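Local atomic coordinates of ribosome-inactivating protein 3 (Zea mays, PDB entry 2PQG), a protein that belongs to the plant ribosome-inactivating proteins, a family whose fold packs a mixed beta sheet against a set of helices. Residues 1-9 / 18-29; 77-85 / 134-142. All coordinates share one frame; numbering follows the deposited sequence.

Contact 1 of 2, residues 1-9 / 18-29; sequences KFTEIFPVE and FIASVRKDVIKH
F2, E4 and F6 of edge strand 2-7 face helix 15-27, the first strand and first helix of the ribosome-inactivating protein fold. The helix runs back almost antiparallel to the strand, with the axes of the two segments 9.6 Å apart at their closest. Every second strand residue points its side chain toward the helix, and the three meet successive stretches of it.

F6 meets F18 in an offset stack, with planes 23° apart. The rings slide so that F6 CB, not the ring itself, lies over the centre of F18, 3.6 Å from the F18 ring centroid in a CH-pi contact. V22 CG2 lies over the opposite face, toward its rim, so F18 is held between strand and helix. F6 also has an edge-to-face partner in Y13 and touches helix 125-135.

E4 crosses V22 at a slant, with E4 CG 3.6 Å from V22 CG2. A bend at chi2 (-64°) then turns the carboxylate along the helix to D25. There E4 OE2 comes within 2.7 Å of D25 OD1, and the two carboxylate planes are 43° apart. K28 NZ forms a salt bridge with D25 OD2, the other oxygen of that group, through a weak hydrogen bond.

F2 closes the row. Its CE2 is 4.0 Å from D25 CB, and V26 CG2 sits at the ring edge, near the plane. The rings of F2 and H29 are near parallel but slid apart, and barely overlap. E4 OE2 lies in the plane of the F2 ring, at its edge.

E4 is buried, and two carboxylate oxygens so close would repel if both groups were charged. D25 OD1 faces both oxygens of E4, with E4 OE1 at 2.9 Å. A proton shared there would probably relieve the repulsion between the two acid groups.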
# COMPACT_ATOMS: atom_id res chain seq x y z
N LYS A 1 0.07 -16.72 2.09
CA LYS A 1 0.32 -17.83 3.06
C LYS A 1 -0.75 -17.83 4.15
O LYS A 1 -1.08 -18.89 4.69
CB LYS A 1 1.72 -17.67 3.67
CG LYS A 1 2.85 -17.76 2.64
CD LYS A 1 3.24 -19.20 2.36
CE LYS A 1 3.46 -19.96 3.67
NZ LYS A 1 4.87 -20.43 3.83
N PHE A 2 -1.27 -16.65 4.49
CA PHE A 2 -2.37 -16.54 5.45
C PHE A 2 -3.27 -15.40 5.00
O PHE A 2 -2.82 -14.32 4.59
CB PHE A 2 -1.87 -16.34 6.89
CG PHE A 2 -1.17 -15.07 7.12
CD1 PHE A 2 0.18 -14.95 6.82
CD2 PHE A 2 -1.85 -13.99 7.65
CE1 PHE A 2 0.85 -13.75 7.05
CE2 PHE A 2 -1.20 -12.79 7.89
CZ PHE A 2 0.16 -12.67 7.59
N THR A 3 -4.57 -15.63 5.10
CA THR A 3 -5.56 -14.72 4.53
C THR A 3 -6.15 -13.77 5.57
O THR A 3 -6.27 -14.12 6.74
CB THR A 3 -6.71 -15.49 3.84
OG1 THR A 3 -6.20 -16.21 2.71
CG2 THR A 3 -7.80 -14.54 3.38
N GLU A 4 -6.51 -12.57 5.12
CA GLU A 4 -7.36 -11.68 5.90
C GLU A 4 -8.51 -11.29 4.95
O GLU A 4 -8.35 -11.30 3.72
CB GLU A 4 -6.64 -10.40 6.34
CG GLU A 4 -5.31 -10.64 7.02
CD GLU A 4 -5.44 -11.40 8.32
OE1 GLU A 4 -6.42 -11.17 9.06
OE2 GLU A 4 -4.53 -12.20 8.63
N ILE A 5 -9.66 -10.96 5.53
CA ILE A 5 -10.84 -10.58 4.74
C ILE A 5 -11.46 -9.30 5.29
O ILE A 5 -11.73 -9.20 6.49
CB ILE A 5 -11.91 -11.68 4.74
CG1 ILE A 5 -11.36 -12.94 4.07
CG2 ILE A 5 -13.16 -11.19 4.01
CD1 ILE A 5 -12.30 -14.13 4.16
N PHE A 6 -11.66 -8.32 4.41
CA PHE A 6 -12.28 -7.07 4.82
C PHE A 6 -13.52 -6.76 3.96
O PHE A 6 -13.42 -6.60 2.74
CB PHE A 6 -11.30 -5.89 4.70
CG PHE A 6 -11.85 -4.62 5.26
CD1 PHE A 6 -11.74 -3.44 4.55
CD2 PHE A 6 -12.53 -4.61 6.47
CE1 PHE A 6 -12.31 -2.26 5.04
CE2 PHE A 6 -13.10 -3.44 6.97
CZ PHE A 6 -12.99 -2.26 6.25
N PRO A 7 -14.72 -6.72 4.58
CA PRO A 7 -16.00 -6.44 3.91
C PRO A 7 -16.10 -4.94 3.72
O PRO A 7 -16.80 -4.24 4.47
CB PRO A 7 -17.02 -7.00 4.88
CG PRO A 7 -16.35 -6.79 6.23
CD PRO A 7 -14.91 -7.08 6.00
N VAL A 8 -15.40 -4.43 2.71
CA VAL A 8 -15.34 -2.99 2.47
C VAL A 8 -16.65 -2.31 2.87
O VAL A 8 -16.67 -1.49 3.79
CB VAL A 8 -15.04 -2.67 1.00
CG1 VAL A 8 -14.73 -1.19 0.82
CG2 VAL A 8 -13.89 -3.53 0.50
N GLU A 9 -17.72 -2.64 2.17
CA GLU A 9 -18.95 -1.88 2.24
C GLU A 9 -19.68 -1.96 3.55
O GLU A 9 -20.59 -1.17 3.81
CB GLU A 9 -19.87 -2.29 1.08
CG GLU A 9 -19.43 -1.82 -0.29
CD GLU A 9 -20.56 -1.85 -1.30
OE1 GLU A 9 -21.42 -0.96 -1.27
OE2 GLU A 9 -20.58 -2.78 -2.14
N PHE A 18 -10.02 -3.83 11.28
CA PHE A 18 -9.31 -4.63 10.31
C PHE A 18 -7.81 -4.48 10.49
O PHE A 18 -7.05 -5.44 10.39
CB PHE A 18 -9.71 -4.21 8.90
CG PHE A 18 -9.06 -5.02 7.84
CD1 PHE A 18 -9.28 -6.39 7.77
CD2 PHE A 18 -8.21 -4.42 6.93
CE1 PHE A 18 -8.65 -7.16 6.79
CE2 PHE A 18 -7.57 -5.17 5.95
CZ PHE A 18 -7.80 -6.55 5.87
N ILE A 19 -7.37 -3.26 10.74
CA ILE A 19 -5.96 -2.99 10.94
C ILE A 19 -5.48 -3.75 12.18
O ILE A 19 -4.53 -4.53 12.12
CB ILE A 19 -5.71 -1.47 11.11
CG1 ILE A 19 -6.10 -0.75 9.82
CG2 ILE A 19 -4.26 -1.18 11.50
CD1 ILE A 19 -5.37 -1.28 8.60
N ALA A 20 -6.17 -3.52 13.29
CA ALA A 20 -5.83 -4.15 14.55
C ALA A 20 -5.81 -5.66 14.43
O ALA A 20 -4.98 -6.32 15.05
CB ALA A 20 -6.82 -3.73 15.62
N SER A 21 -6.72 -6.20 13.63
CA SER A 21 -6.80 -7.64 13.43
C SER A 21 -5.66 -8.16 12.56
O SER A 21 -5.02 -9.16 12.88
CB SER A 21 -8.16 -8.00 12.81
OG SER A 21 -8.21 -9.36 12.41
N VAL A 22 -5.38 -7.46 11.46
CA VAL A 22 -4.32 -7.87 10.56
C VAL A 22 -2.92 -7.66 11.16
O VAL A 22 -2.00 -8.44 10.91
CB VAL A 22 -4.47 -7.15 9.20
CG1 VAL A 22 -3.35 -7.58 8.25
CG2 VAL A 22 -5.83 -7.46 8.59
N ARG A 23 -2.73 -6.60 11.95
CA ARG A 23 -1.42 -6.42 12.54
C ARG A 23 -1.13 -7.54 13.53
O ARG A 23 0.01 -7.98 13.65
CB ARG A 23 -1.31 -5.08 13.27
CG ARG A 23 -0.83 -3.96 12.38
CD ARG A 23 -0.60 -2.72 13.20
NE ARG A 23 -0.61 -1.54 12.36
CZ ARG A 23 -1.04 -0.35 12.77
NH1 ARG A 23 -1.50 -0.20 14.01
NH2 ARG A 23 -1.04 0.69 11.95
N LYS A 24 -2.17 -7.99 14.23
CA LYS A 24 -2.03 -9.06 15.21
C LYS A 24 -1.59 -10.38 14.57
O LYS A 24 -0.83 -11.15 15.17
CB LYS A 24 -3.36 -9.26 15.96
CG LYS A 24 -3.39 -10.48 16.88
CD LYS A 24 -4.62 -10.49 17.78
CE LYS A 24 -4.59 -11.68 18.74
NZ LYS A 24 -4.40 -12.96 18.00
N ASP A 25 -2.04 -10.65 13.35
CA ASP A 25 -1.66 -11.87 12.66
C ASP A 25 -0.25 -11.75 12.09
O ASP A 25 0.47 -12.75 11.97
CB ASP A 25 -2.66 -12.18 11.55
CG ASP A 25 -4.08 -12.37 12.08
OD1 ASP A 25 -5.03 -12.37 11.27
OD2 ASP A 25 -4.24 -12.52 13.31
N VAL A 26 0.14 -10.53 11.75
CA VAL A 26 1.47 -10.24 11.19
C VAL A 26 2.53 -10.26 12.28
O VAL A 26 3.64 -10.76 12.09
CB VAL A 26 1.49 -8.85 10.49
CG1 VAL A 26 2.91 -8.48 10.10
CG2 VAL A 26 0.59 -8.87 9.27
N ILE A 27 2.17 -9.71 13.44
CA ILE A 27 3.07 -9.66 14.58
C ILE A 27 3.36 -11.09 15.05
O ILE A 27 4.37 -11.34 15.71
CB ILE A 27 2.45 -8.80 15.71
CG1 ILE A 27 2.44 -7.34 15.28
CG2 ILE A 27 3.23 -8.96 17.00
CD1 ILE A 27 1.72 -6.42 16.24
N LYS A 28 2.48 -12.02 14.69
CA LYS A 28 2.71 -13.41 15.06
C LYS A 28 3.99 -13.86 14.39
O LYS A 28 4.72 -14.69 14.93
CB LYS A 28 1.56 -14.31 14.60
CG LYS A 28 0.47 -14.49 15.65
CD LYS A 28 -0.72 -15.26 15.08
CE LYS A 28 -1.93 -15.08 15.96
NZ LYS A 28 -3.17 -14.91 15.15
N HIS A 29 4.29 -13.29 13.23
CA HIS A 29 5.50 -13.65 12.51
C HIS A 29 6.64 -12.64 12.68
O HIS A 29 7.61 -12.66 11.91
CB HIS A 29 5.18 -13.84 11.03
CG HIS A 29 4.11 -14.86 10.77
ND1 HIS A 29 4.38 -16.20 10.57
CD2 HIS A 29 2.77 -14.73 10.69
CE1 HIS A 29 3.25 -16.85 10.37
NE2 HIS A 29 2.26 -15.99 10.44

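Contact 2 of 2, residues 77-85 / 134-142; sequences FRTPGGVWW and DLAKKKKMA
T79 and A136 bring the two backbones closest, with their CA atoms 5.0 Å apart. Segment 77-85 is a beta hairpin: F77 and W85 form a hydrogen-bonded antiparallel pair, and a type I turn runs from T79 to G82. V83 N adds a bond to T79 OG1, at 3.0 Å. Segment 134-142 is the last part of helix 125-135 and the chain that follows it, with a type I turn from L135 to K138.

At the turn, P80 CD lies 3.2 Å from A136 O, and the A136 methyl packs on the proline ring. T79 CG2 lies 3.7 Å from L135 O. F77 crosses L135 at about a right angle, with F77 CZ 4.1 Å from L135 CD2. K138 CB sits at the edge of the F77 ring, and W85 CB lies over one of its faces.

The side chain of K138 is laid over one face of the W85 indole; bends at chi2 (85°) and chi4 bring NZ back above the six-membered ring. K138 CG makes a CH-pi contact with the five-membered ring. K138 NZ makes a cation-pi contact, 3.3 Å from the centroid of the six-membered ring, and a weak hydrogen bond to K139 O. A water in the indole plane accepts from W85 NE1 at 2.7 Å and donates to K138 O at 2.6 Å.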
# COMPACT_ATOMS: atom_id res chain seq x y z
N PHE A 77 -2.25 -8.38 -7.46
CA PHE A 77 -3.62 -8.64 -7.03
C PHE A 77 -4.32 -9.63 -7.97
O PHE A 77 -3.98 -9.73 -9.16
CB PHE A 77 -4.41 -7.33 -6.95
CG PHE A 77 -4.70 -6.71 -8.29
CD1 PHE A 77 -5.90 -6.95 -8.95
CD2 PHE A 77 -3.78 -5.84 -8.89
CE1 PHE A 77 -6.19 -6.36 -10.17
CE2 PHE A 77 -4.06 -5.24 -10.12
CZ PHE A 77 -5.27 -5.50 -10.76
N ARG A 78 -5.29 -10.37 -7.43
CA ARG A 78 -6.03 -11.37 -8.18
C ARG A 78 -7.48 -10.94 -8.44
O ARG A 78 -8.18 -10.48 -7.53
CB ARG A 78 -5.98 -12.69 -7.41
CG ARG A 78 -6.70 -13.86 -8.06
CD ARG A 78 -6.69 -15.09 -7.14
NE ARG A 78 -7.50 -16.18 -7.67
CZ ARG A 78 -8.83 -16.16 -7.73
NH1 ARG A 78 -9.52 -15.11 -7.30
NH2 ARG A 78 -9.48 -17.20 -8.26
N THR A 79 -7.94 -11.09 -9.68
CA THR A 79 -9.32 -10.73 -10.02
C THR A 79 -10.29 -11.87 -9.71
O THR A 79 -9.87 -12.98 -9.38
CB THR A 79 -9.47 -10.43 -11.52
OG1 THR A 79 -9.07 -11.58 -12.27
CG2 THR A 79 -8.63 -9.24 -11.93
N PRO A 80 -11.60 -11.61 -9.80
CA PRO A 80 -12.57 -12.67 -9.52
C PRO A 80 -12.42 -13.80 -10.53
O PRO A 80 -12.75 -14.95 -10.22
CB PRO A 80 -13.91 -11.96 -9.68
CG PRO A 80 -13.61 -10.59 -9.25
CD PRO A 80 -12.28 -10.31 -9.92
N GLY A 81 -11.94 -13.47 -11.72
CA GLY A 81 -11.75 -14.47 -12.77
C GLY A 81 -10.45 -15.24 -12.63
O GLY A 81 -10.06 -16.01 -13.53
N GLY A 82 -9.76 -15.03 -11.52
CA GLY A 82 -8.51 -15.72 -11.25
C GLY A 82 -7.28 -15.25 -12.02
O GLY A 82 -6.37 -16.04 -12.26
N VAL A 83 -7.24 -13.99 -12.42
CA VAL A 83 -6.08 -13.48 -13.14
C VAL A 83 -5.21 -12.67 -12.19
O VAL A 83 -5.69 -11.73 -11.54
CB VAL A 83 -6.47 -12.56 -14.30
CG1 VAL A 83 -5.22 -12.06 -15.00
CG2 VAL A 83 -7.37 -13.31 -15.26
N TRP A 84 -3.93 -13.04 -12.09
CA TRP A 84 -3.01 -12.32 -11.21
C TRP A 84 -2.29 -11.24 -11.97
O TRP A 84 -1.75 -11.47 -13.05
CB TRP A 84 -1.98 -13.26 -10.59
CG TRP A 84 -2.50 -14.05 -9.43
CD1 TRP A 84 -2.95 -15.34 -9.45
CD2 TRP A 84 -2.63 -13.59 -8.07
NE1 TRP A 84 -3.36 -15.71 -8.19
CE2 TRP A 84 -3.17 -14.67 -7.33
CE3 TRP A 84 -2.35 -12.39 -7.42
CZ2 TRP A 84 -3.44 -14.57 -5.96
CZ3 TRP A 84 -2.62 -12.29 -6.06
CH2 TRP A 84 -3.15 -13.38 -5.34
N TRP A 85 -2.30 -10.04 -11.40
CA TRP A 85 -1.65 -8.89 -12.00
C TRP A 85 -0.52 -8.47 -11.09
O TRP A 85 -0.75 -8.08 -9.95
CB TRP A 85 -2.64 -7.76 -12.15
CG TRP A 85 -3.67 -8.03 -13.17
CD1 TRP A 85 -4.92 -8.57 -12.99
CD2 TRP A 85 -3.53 -7.80 -14.57
NE1 TRP A 85 -5.57 -8.67 -14.20
CE2 TRP A 85 -4.75 -8.19 -15.18
CE3 TRP A 85 -2.50 -7.27 -15.36
CZ2 TRP A 85 -4.94 -8.10 -16.56
CZ3 TRP A 85 -2.71 -7.18 -16.74
CH2 TRP A 85 -3.93 -7.58 -17.32
N ASP A 134 -13.46 -1.53 -9.38
CA ASP A 134 -12.77 -1.15 -10.61
C ASP A 134 -11.72 -2.19 -10.97
O ASP A 134 -11.71 -2.71 -12.09
CB ASP A 134 -12.09 0.20 -10.42
CG ASP A 134 -11.84 0.92 -11.73
OD1 ASP A 134 -11.40 0.28 -12.71
OD2 ASP A 134 -12.08 2.15 -11.78
N LEU A 135 -10.83 -2.49 -10.03
CA LEU A 135 -9.76 -3.46 -10.25
C LEU A 135 -10.26 -4.89 -10.45
O LEU A 135 -9.57 -5.72 -11.06
CB LEU A 135 -8.75 -3.40 -9.09
CG LEU A 135 -7.97 -2.08 -9.02
CD1 LEU A 135 -7.10 -2.07 -7.77
CD2 LEU A 135 -7.11 -1.91 -10.28
N ALA A 136 -11.44 -5.19 -9.92
CA ALA A 136 -12.02 -6.52 -10.07
C ALA A 136 -12.27 -6.75 -11.55
O ALA A 136 -12.46 -7.88 -11.99
CB ALA A 136 -13.33 -6.63 -9.31
N LYS A 137 -12.28 -5.66 -12.32
CA LYS A 137 -12.50 -5.73 -13.76
C LYS A 137 -11.25 -5.43 -14.57
O LYS A 137 -11.36 -5.22 -15.78
CB LYS A 137 -13.57 -4.74 -14.21
CG LYS A 137 -14.70 -4.56 -13.25
CD LYS A 137 -15.87 -3.92 -13.96
CE LYS A 137 -17.07 -3.86 -13.05
NZ LYS A 137 -18.33 -4.08 -13.81
N LYS A 138 -10.07 -5.39 -13.93
CA LYS A 138 -8.85 -5.10 -14.68
C LYS A 138 -8.91 -5.85 -15.99
O LYS A 138 -9.04 -7.07 -16.04
CB LYS A 138 -7.58 -5.50 -13.94
CG LYS A 138 -6.32 -5.27 -14.78
CD LYS A 138 -5.81 -3.85 -14.67
CE LYS A 138 -5.11 -3.43 -15.95
NZ LYS A 138 -4.18 -4.46 -16.47
N LYS A 139 -8.81 -5.08 -17.06
CA LYS A 139 -8.88 -5.58 -18.42
C LYS A 139 -7.50 -5.66 -19.00
O LYS A 139 -6.58 -4.99 -18.54
CB LYS A 139 -9.72 -4.61 -19.25
CG LYS A 139 -9.12 -3.18 -19.30
CD LYS A 139 -8.92 -2.58 -17.89
CE LYS A 139 -8.82 -1.09 -17.92
NZ LYS A 139 -7.42 -0.58 -18.00
N LYS A 140 -7.35 -6.44 -20.05
CA LYS A 140 -6.06 -6.56 -20.73
C LYS A 140 -5.95 -5.50 -21.80
O LYS A 140 -4.87 -5.16 -22.29
CB LYS A 140 -5.97 -7.89 -21.45
CG LYS A 140 -7.24 -8.78 -21.38
CD LYS A 140 -6.91 -10.25 -21.59
CE LYS A 140 -6.43 -10.53 -23.00
NZ LYS A 140 -5.78 -11.86 -23.12
N MET A 141 -7.11 -4.97 -22.19
CA MET A 141 -7.25 -4.28 -23.47
C MET A 141 -7.47 -2.79 -23.26
O MET A 141 -8.09 -2.37 -22.29
CB MET A 141 -8.40 -4.88 -24.28
CG MET A 141 -7.97 -5.96 -25.26
SD MET A 141 -6.54 -5.48 -26.24
CE MET A 141 -5.33 -5.17 -24.96
N ALA A 142 -6.96 -1.99 -24.19
CA ALA A 142 -7.75 -0.92 -24.81
C ALA A 142 -7.46 -0.81 -26.30
O ALA A 142 -6.74 0.08 -26.74
CB ALA A 142 -7.47 0.40 -24.11
O HOH W 1 -7.93 -9.28 -15.34

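Contacts 1 and 2 lie at different places on one mixed sheet. Strand 2-7 of contact 1 is an outermost strand, while the hairpin strands of contact 2 are fourth and fifth in the strand order. Their centres are about 23 Å apart, and their nearest atoms about 9 Å, with no touch between them. Helix 125-135 relates them: F6 and V8 touch residues in its first half, and its C-terminal part supplies L135 to contact 2. Along the chain, contact 1 closes before contact 2 opens. Contact 1 is local, with eight residues between its segments, whereas contact 2 has 48 residues between its segments.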